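Local atomic coordinates of hypothetical UPF0204 protein AF0625 (Archaeoglobus fulgidus, PDB entry 1YQE), a protein that probably hydrolyses D-aminoacyl-tRNAs to free tRNA and D-amino acids, with zinc as cofactor, so countering the toxicity of mischarged tRNA. Residues F89-S94 with F136-T141; S113-K118 with E184-N189. One frame throughout, in Å; residues are numbered along the deposited sequence.

Contact 1: residues F89-S94 with F136-T141; sequences FTVHVS and FTMEVT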
ATOM      1  N   PHE A  89       9.506   2.479  -7.704  1.00 16.91           N
ATOM      2  CA  PHE A  89       9.203   2.391  -6.281  1.00 17.58           C
ATOM      3  C   PHE A  89       7.678   2.307  -6.332  1.00 14.66           C
ATOM      4  O   PHE A  89       7.050   3.131  -6.990  1.00 16.08           O
ATOM      5  CB  PHE A  89       9.597   3.679  -5.551  1.00 16.49           C
ATOM      6  CG  PHE A  89      11.076   3.889  -5.428  1.00 19.12           C
ATOM      7  CD1 PHE A  89      11.854   3.024  -4.668  1.00 20.94           C
ATOM      8  CD2 PHE A  89      11.688   4.975  -6.047  1.00 19.73           C
ATOM      9  CE1 PHE A  89      13.227   3.234  -4.520  1.00 22.19           C
ATOM     10  CE2 PHE A  89      13.060   5.197  -5.904  1.00 18.84           C
ATOM     11  CZ  PHE A  89      13.828   4.324  -5.139  1.00 20.09           C
ATOM     12  N   THR A  90       7.071   1.329  -5.674  1.00 14.99           N
ATOM     13  CA  THR A  90       5.617   1.253  -5.725  1.00 14.37           C
ATOM     14  C   THR A  90       4.955   1.137  -4.363  1.00 14.36           C
ATOM     15  O   THR A  90       5.594   0.818  -3.359  1.00 14.52           O
ATOM     16  CB  THR A  90       5.124   0.064  -6.584  1.00 16.65           C
ATOM     17  OG1 THR A  90       5.365  -1.165  -5.886  1.00 16.57           O
ATOM     18  CG2 THR A  90       5.848   0.032  -7.928  1.00 14.09           C
ATOM     19  N   VAL A  91       3.661   1.431  -4.354  1.00 13.57           N
ATOM     20  CA  VAL A  91       2.831   1.340  -3.167  1.00 13.39           C
ATOM     21  C   VAL A  91       1.486   0.771  -3.597  1.00 13.84           C
ATOM     22  O   VAL A  91       0.952   1.135  -4.652  1.00 14.04           O
ATOM     23  CB  VAL A  91       2.593   2.722  -2.515  1.00 13.39           C
ATOM     24  CG1 VAL A  91       1.585   2.597  -1.378  1.00 13.73           C
ATOM     25  CG2 VAL A  91       3.906   3.276  -1.980  1.00 13.26           C
ATOM     26  N   HIS A  92       0.957  -0.144  -2.793  1.00 13.39           N
ATOM     27  CA  HIS A  92      -0.345  -0.735  -3.066  1.00 13.27           C
ATOM     28  C   HIS A  92      -0.808  -1.506  -1.845  1.00 12.90           C
ATOM     29  O   HIS A  92      -0.013  -1.833  -0.960  1.00 14.66           O
ATOM     30  CB  HIS A  92      -0.294  -1.689  -4.266  1.00 13.61           C
ATOM     31  CG  HIS A  92       0.206  -3.066  -3.934  1.00 15.33           C
ATOM     32  ND1 HIS A  92       1.546  -3.389  -3.904  1.00 14.35           N
ATOM     33  CD2 HIS A  92      -0.462  -4.208  -3.637  1.00 13.59           C
ATOM     34  CE1 HIS A  92       1.683  -4.669  -3.606  1.00 14.67           C
ATOM     35  NE2 HIS A  92       0.480  -5.190  -3.439  1.00 14.80           N
ATOM     36  N   VAL A  93      -2.105  -1.779  -1.793  1.00 15.07           N
ATOM     37  CA  VAL A  93      -2.677  -2.548  -0.701  1.00 14.13           C
ATOM     38  C   VAL A  93      -3.121  -3.863  -1.330  1.00 14.81           C
ATOM     39  O   VAL A  93      -3.640  -3.880  -2.443  1.00 15.63           O
ATOM     40  CB  VAL A  93      -3.882  -1.819  -0.076  1.00 15.25           C
ATOM     41  CG1 VAL A  93      -4.526  -2.691   0.989  1.00 15.15           C
ATOM     42  CG2 VAL A  93      -3.421  -0.505   0.545  1.00 14.58           C
ATOM     43  N   SER A  94      -2.890  -4.965  -0.629  1.00 14.45           N
ATOM     44  CA  SER A  94      -3.259  -6.279  -1.135  1.00 14.72           C
ATOM     45  C   SER A  94      -4.770  -6.511  -1.080  1.00 14.88           C
ATOM     46  O   SER A  94      -5.492  -5.858  -0.316  1.00 12.15           O
ATOM     47  CB  SER A  94      -2.505  -7.363  -0.352  1.00 14.66           C
ATOM     48  OG  SER A  94      -2.599  -7.157   1.046  1.00 15.25           O
ATOM     49  N   PHE A 136       8.378   6.800  -9.460  1.00 21.73           N
ATOM     50  CA  PHE A 136       7.406   6.327  -8.484  1.00 18.97           C
ATOM     51  C   PHE A 136       6.063   6.091  -9.153  1.00 17.57           C
ATOM     52  O   PHE A 136       5.678   6.810 -10.070  1.00 16.49           O
ATOM     53  CB  PHE A 136       7.174   7.333  -7.358  1.00 18.94           C
ATOM     54  CG  PHE A 136       5.937   7.033  -6.561  1.00 16.40           C
ATOM     55  CD1 PHE A 136       5.903   5.942  -5.696  1.00 17.48           C
ATOM     56  CD2 PHE A 136       4.775   7.768  -6.754  1.00 16.86           C
ATOM     57  CE1 PHE A 136       4.727   5.584  -5.042  1.00 16.01           C
ATOM     58  CE2 PHE A 136       3.591   7.417  -6.105  1.00 17.10           C
ATOM     59  CZ  PHE A 136       3.572   6.318  -5.246  1.00 16.17           C
ATOM     60  N   THR A 137       5.342   5.087  -8.671  1.00 17.93           N
ATOM     61  CA  THR A 137       4.031   4.797  -9.205  1.00 14.97           C
ATOM     62  C   THR A 137       3.218   3.975  -8.219  1.00 16.78           C
ATOM     63  O   THR A 137       3.755   3.169  -7.453  1.00 16.23           O
ATOM     64  CB  THR A 137       4.109   4.024 -10.542  1.00 19.81           C
ATOM     65  OG1 THR A 137       2.804   3.965 -11.133  1.00 18.53           O
ATOM     66  CG2 THR A 137       4.617   2.605 -10.318  1.00 18.34           C
ATOM     67  N   MET A 138       1.917   4.213  -8.220  1.00 17.13           N
ATOM     68  CA  MET A 138       1.025   3.451  -7.377  1.00 17.82           C
ATOM     69  C   MET A 138       0.761   2.184  -8.175  1.00 18.95           C
ATOM     70  O   MET A 138       1.036   2.130  -9.379  1.00 17.51           O
ATOM     71  CB  MET A 138      -0.302   4.184  -7.190  1.00 17.91           C
ATOM     72  CG  MET A 138      -0.263   5.370  -6.255  1.00 17.33           C
ATOM     73  SD  MET A 138       0.113   4.878  -4.566  1.00 16.43           S
ATOM     74  CE  MET A 138      -1.416   4.061  -4.100  1.00 14.59           C
ATOM     75  N   GLU A 139       0.267   1.163  -7.489  1.00 18.56           N
ATOM     76  CA  GLU A 139      -0.126  -0.083  -8.125  1.00 18.23           C
ATOM     77  C   GLU A 139      -1.554  -0.245  -7.641  1.00 17.59           C
ATOM     78  O   GLU A 139      -1.864   0.110  -6.503  1.00 16.38           O
ATOM     79  CB  GLU A 139       0.698  -1.267  -7.628  1.00 21.72           C
ATOM     80  CG  GLU A 139       2.027  -1.476  -8.316  1.00 26.01           C
ATOM     81  CD  GLU A 139       2.722  -2.726  -7.818  1.00 27.15           C
ATOM     82  OE1 GLU A 139       2.143  -3.824  -7.971  1.00 29.80           O
ATOM     83  OE2 GLU A 139       3.840  -2.617  -7.268  1.00 29.50           O
ATOM     84  N   VAL A 140      -2.435  -0.749  -8.495  1.00 16.91           N
ATOM     85  CA  VAL A 140      -3.813  -0.953  -8.077  1.00 15.93           C
ATOM     86  C   VAL A 140      -3.819  -2.073  -7.046  1.00 16.44           C
ATOM     87  O   VAL A 140      -2.805  -2.743  -6.838  1.00 17.01           O
ATOM     88  CB  VAL A 140      -4.702  -1.371  -9.266  1.00 14.89           C
ATOM     89  CG1 VAL A 140      -4.791  -0.234 -10.272  1.00 15.66           C
ATOM     90  CG2 VAL A 140      -4.133  -2.622  -9.917  1.00 16.74           C
ATOM     91  N   THR A 141      -4.956  -2.266  -6.388  1.00 16.03           N
ATOM     92  CA  THR A 141      -5.090  -3.333  -5.408  1.00 15.52           C
ATOM     93  C   THR A 141      -5.030  -4.662  -6.151  1.00 14.99           C
ATOM     94  O   THR A 141      -5.728  -4.850  -7.142  1.00 14.30           O
ATOM     95  CB  THR A 141      -6.436  -3.241  -4.672  1.00 14.77           C
ATOM     96  OG1 THR A 141      -6.454  -2.050  -3.877  1.00 17.14           O
ATOM     97  CG2 THR A 141      -6.653  -4.449  -3.782  1.00 17.08           C
TER
HETATM   98  O   HOH W   1      -4.111  -0.358  -3.546  1.00 22.37           O
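F89 and F136 begin a parallel pairing at one margin of the large mixed β-sheet: strand 88-92 lies beside strand 135-138, the outermost on that side, and the two short axes run 5.0 Å apart at 18°. The 41 residues joining the segments include helix 114-125, so the unit is a β-α-β crossover. Two backbone bonds fix the pairing. T137 N gives its hydrogen to F89 O at 3.1 Å, almost in line with the carbonyl bond (C=O...N 177°), and E139 N gives its own to V91 O. T90 CA adds a C-H...O contact to T137 O.

On the face turned to helix 114-125, CG2 of V91 touches CE1 of F136 at the ring's edge, while V91 CB rests 3.9 Å from M138 SD. The F136 ring reaches back to strand 88-92 because CG stands anti to the backbone N; Y120 of that helix meets V91, and V121 and L124 meet F136.

The other face is polar. E139 extends beyond CG and puts OE2 2.5 Å from T90 OG1, which donates on the anti side of the carboxylate, 16° out of its plane. OE1 is held by H142 NE2, so both carboxylate oxygens are engaged, although E156 brings a like charge close to OE2. CB of H92 packs 3.5 Å from CB of E139, the H92 ring and the E139 carboxylate crossing obliquely.

Farther along, T141 CA still reaches V93 O by a C-H...O contact, and a water joins the two segments: this one molecule accepts from V93 N at 3.0 Å and lies 2.9 Å from T141 OG1, an oxygen also bonded to H216 ND1.

Contact 2: residues S113-K118 with E184-N189; sequences SPQTMK and EKMDWN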
ATOM      1  N   SER A 113      -3.990   1.394   4.781  1.00 13.87           N
ATOM      2  CA  SER A 113      -3.459   2.370   5.734  1.00 16.15           C
ATOM      3  C   SER A 113      -3.198   3.622   4.896  1.00 14.50           C
ATOM      4  O   SER A 113      -2.050   4.001   4.654  1.00 18.50           O
ATOM      5  CB  SER A 113      -2.156   1.857   6.354  1.00 15.65           C
ATOM      6  OG  SER A 113      -1.769   2.651   7.464  1.00 16.98           O
ATOM      7  N   PRO A 114      -4.278   4.278   4.440  1.00 16.45           N
ATOM      8  CA  PRO A 114      -4.273   5.486   3.603  1.00 15.14           C
ATOM      9  C   PRO A 114      -3.396   6.649   4.043  1.00 14.27           C
ATOM     10  O   PRO A 114      -2.719   7.263   3.217  1.00 11.98           O
ATOM     11  CB  PRO A 114      -5.751   5.874   3.543  1.00 15.39           C
ATOM     12  CG  PRO A 114      -6.449   4.563   3.701  1.00 16.11           C
ATOM     13  CD  PRO A 114      -5.659   3.917   4.801  1.00 15.02           C
ATOM     14  N   GLN A 115      -3.411   6.961   5.334  1.00 14.57           N
ATOM     15  CA  GLN A 115      -2.611   8.077   5.832  1.00 14.67           C
ATOM     16  C   GLN A 115      -1.116   7.821   5.711  1.00 14.72           C
ATOM     17  O   GLN A 115      -0.376   8.653   5.169  1.00 15.45           O
ATOM     18  CB  GLN A 115      -2.972   8.379   7.291  1.00 13.47           C
ATOM     19  CG  GLN A 115      -4.450   8.694   7.515  1.00 13.48           C
ATOM     20  CD  GLN A 115      -4.963   9.838   6.649  1.00 11.97           C
ATOM     21  OE1 GLN A 115      -4.284  10.851   6.466  1.00 11.84           O
ATOM     22  NE2 GLN A 115      -6.179   9.687   6.128  1.00  9.23           N
ATOM     23  N   THR A 116      -0.669   6.670   6.204  1.00 11.99           N
ATOM     24  CA  THR A 116       0.742   6.321   6.156  1.00 14.43           C
ATOM     25  C   THR A 116       1.221   6.158   4.719  1.00 14.26           C
ATOM     26  O   THR A 116       2.327   6.577   4.377  1.00 12.59           O
ATOM     27  CB  THR A 116       1.022   5.038   6.949  1.00 13.89           C
ATOM     28  OG1 THR A 116       0.665   5.254   8.321  1.00 17.36           O
ATOM     29  CG2 THR A 116       2.496   4.670   6.873  1.00 13.45           C
ATOM     30  N   MET A 117       0.393   5.551   3.879  1.00 12.11           N
ATOM     31  CA  MET A 117       0.759   5.397   2.480  1.00 11.76           C
ATOM     32  C   MET A 117       1.047   6.787   1.904  1.00 12.58           C
ATOM     33  O   MET A 117       2.030   6.978   1.188  1.00 14.17           O
ATOM     34  CB  MET A 117      -0.380   4.754   1.703  1.00 13.58           C
ATOM     35  CG  MET A 117      -0.664   3.323   2.102  1.00 12.33           C
ATOM     36  SD  MET A 117      -2.273   2.813   1.488  1.00 15.85           S
ATOM     37  CE  MET A 117      -1.941   2.734  -0.293  1.00 11.98           C
ATOM     38  N   LYS A 118       0.186   7.751   2.229  1.00 11.37           N
ATOM     39  CA  LYS A 118       0.339   9.120   1.738  1.00 12.35           C
ATOM     40  C   LYS A 118       1.615   9.776   2.252  1.00 12.50           C
ATOM     41  O   LYS A 118       2.373  10.363   1.486  1.00 10.44           O
ATOM     42  CB  LYS A 118      -0.866   9.976   2.149  1.00 10.58           C
ATOM     43  CG  LYS A 118      -0.810  11.438   1.677  1.00  9.45           C
ATOM     44  CD  LYS A 118      -0.923  11.564   0.146  1.00  6.96           C
ATOM     45  CE  LYS A 118      -1.096  13.024  -0.287  1.00 10.98           C
ATOM     46  NZ  LYS A 118      -1.348  13.160  -1.757  1.00 11.70           N
ATOM     47  N   GLU A 184       2.887  13.143  11.533  1.00 18.43           N
ATOM     48  CA  GLU A 184       1.745  13.461  12.367  1.00 19.16           C
ATOM     49  C   GLU A 184       0.458  13.756  11.597  1.00 18.56           C
ATOM     50  O   GLU A 184      -0.634  13.558  12.119  1.00 17.97           O
ATOM     51  CB  GLU A 184       2.100  14.627  13.288  1.00 22.97           C
ATOM     52  CG  GLU A 184       3.252  14.274  14.209  1.00 27.69           C
ATOM     53  CD  GLU A 184       3.549  15.347  15.222  1.00 30.48           C
ATOM     54  OE1 GLU A 184       4.017  16.434  14.821  1.00 33.67           O
ATOM     55  OE2 GLU A 184       3.311  15.096  16.421  1.00 30.09           O
ATOM     56  N   LYS A 185       0.576  14.212  10.355  1.00 18.95           N
ATOM     57  CA  LYS A 185      -0.616  14.520   9.571  1.00 19.51           C
ATOM     58  C   LYS A 185      -1.335  13.231   9.174  1.00 20.04           C
ATOM     59  O   LYS A 185      -0.808  12.415   8.410  1.00 19.86           O
ATOM     60  CB  LYS A 185      -0.241  15.342   8.333  1.00 18.99           C
ATOM     61  CG  LYS A 185      -1.434  15.836   7.520  1.00 19.25           C
ATOM     62  CD  LYS A 185      -0.999  16.911   6.533  1.00 18.54           C
ATOM     63  CE  LYS A 185      -2.149  17.358   5.636  1.00 22.84           C
ATOM     64  NZ  LYS A 185      -3.297  17.908   6.408  1.00 23.83           N
ATOM     65  N   MET A 186      -2.545  13.064   9.703  1.00 20.12           N
ATOM     66  CA  MET A 186      -3.364  11.878   9.462  1.00 20.52           C
ATOM     67  C   MET A 186      -4.764  12.260   8.995  1.00 19.05           C
ATOM     68  O   MET A 186      -5.711  11.495   9.188  1.00 19.18           O
ATOM     69  CB  MET A 186      -3.510  11.075  10.763  1.00 24.54           C
ATOM     70  CG  MET A 186      -2.222  10.752  11.485  1.00 26.85           C
ATOM     71  SD  MET A 186      -1.403   9.327  10.794  1.00 35.91           S
ATOM     72  CE  MET A 186      -2.483   8.023  11.374  1.00 29.25           C
ATOM     73  N   ASP A 187      -4.909  13.433   8.392  1.00 17.06           N
ATOM     74  CA  ASP A 187      -6.227  13.876   7.951  1.00 15.95           C
ATOM     75  C   ASP A 187      -6.331  14.127   6.450  1.00 15.30           C
ATOM     76  O   ASP A 187      -7.076  15.000   6.002  1.00 15.34           O
ATOM     77  CB  ASP A 187      -6.640  15.130   8.732  1.00 16.51           C
ATOM     78  CG  ASP A 187      -5.770  16.327   8.412  1.00 18.91           C
ATOM     79  OD1 ASP A 187      -4.604  16.117   8.034  1.00 18.40           O
ATOM     80  OD2 ASP A 187      -6.243  17.474   8.547  1.00 20.52           O
ATOM     81  N   TRP A 188      -5.583  13.354   5.671  1.00 15.71           N
ATOM     82  CA  TRP A 188      -5.642  13.475   4.225  1.00 14.05           C
ATOM     83  C   TRP A 188      -7.012  12.938   3.809  1.00 14.34           C
ATOM     84  O   TRP A 188      -7.553  12.048   4.467  1.00 13.24           O
ATOM     85  CB  TRP A 188      -4.550  12.627   3.563  1.00 13.34           C
ATOM     86  CG  TRP A 188      -3.155  13.039   3.910  1.00 14.65           C
ATOM     87  CD1 TRP A 188      -2.287  12.393   4.740  1.00 11.57           C
ATOM     88  CD2 TRP A 188      -2.464  14.189   3.420  1.00 13.77           C
ATOM     89  NE1 TRP A 188      -1.095  13.066   4.796  1.00 12.62           N
ATOM     90  CE2 TRP A 188      -1.175  14.175   3.992  1.00 13.30           C
ATOM     91  CE3 TRP A 188      -2.810  15.235   2.552  1.00 15.06           C
ATOM     92  CZ2 TRP A 188      -0.224  15.165   3.722  1.00 13.41           C
ATOM     93  CZ3 TRP A 188      -1.866  16.223   2.285  1.00 15.60           C
ATOM     94  CH2 TRP A 188      -0.587  16.179   2.869  1.00 16.24           C
ATOM     95  N   ASN A 189      -7.570  13.489   2.735  1.00 13.92           N
ATOM     96  CA  ASN A 189      -8.860  13.036   2.216  1.00 14.93           C
ATOM     97  C   ASN A 189      -8.628  11.625   1.677  1.00 14.83           C
ATOM     98  O   ASN A 189      -7.657  11.385   0.955  1.00 13.98           O
ATOM     99  CB  ASN A 189      -9.328  13.975   1.104  1.00 17.06           C
ATOM    100  CG  ASN A 189      -9.585  15.384   1.608  1.00 21.97           C
ATOM    101  OD1 ASN A 189     -10.412  15.590   2.495  1.00 21.91           O
ATOM    102  ND2 ASN A 189      -8.873  16.360   1.052  1.00 20.45           N
TER
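Q115 and K118, one turn apart on helix 114-125, meet the loop 184-189 that leads into strand 189-194 of the four-stranded parallel sheet; the contact thus ties the crossover helix of the large sheet to the entry of the small one.

The hydrogen bonds belong to the Q115 amide, which grips the backbone of W188 at both ends. OE1 accepts from W188 N at 2.9 Å, with the donor tilted 19° from the carbonyl plane, and NE2 gives a nearly straight bond (175°) to W188 O at 3.2 Å. A bend at chi2 (-55°) turns the chain toward the W188 backbone, and W188 O lies almost in the plane of the amide. A leucine at this position is likely to leave both the N-H and the carbonyl of W188 without their helix partner.

The apolar and aromatic contacts flank this clamp. M186 lays SD 4.0 Å from Q115 CB. K118 runs at about a right angle across the indole, with CG centred 3.4 Å above the five-membered ring, a CH-pi contact. The opposite indole face takes CE of K185, so the ring is sandwiched between two lysine chains, and its NE1 is bonded to N119 OD1.

The charges are spent elsewhere. K185 NZ forms a salt bridge with D187 OD1 at 2.7 Å, and K118 NZ is bound by the carbonyl oxygens of M207, T210 and F212. Its long cation-pi relation to W188 is at most weak, which implies that the lysine meets the indole mainly through its methylenes.

Overall arrangement
Contacts 1 and 2 share helix 114-125, which follows strand 88-92 in the chain and precedes strand 135-138: one face packs on that strand pair, another meets the loop 184-189. Their centres are about 15 Å apart, and M117, on the helix of contact 2, packs on contact 1, its SD 3.6 Å from V93 CG2 and its CE 3.7 Å from V91 CG1. The two contacts differ in depth, contact 1 being wholly buried and contact 2 partly exposed. Contact 1 is also the one beside the ligand: the side chain of H92 lies about 5 Å from the bound pyrophosphate, whose pocket includes E156 of strand 152-159, which neighbours T90 and E139.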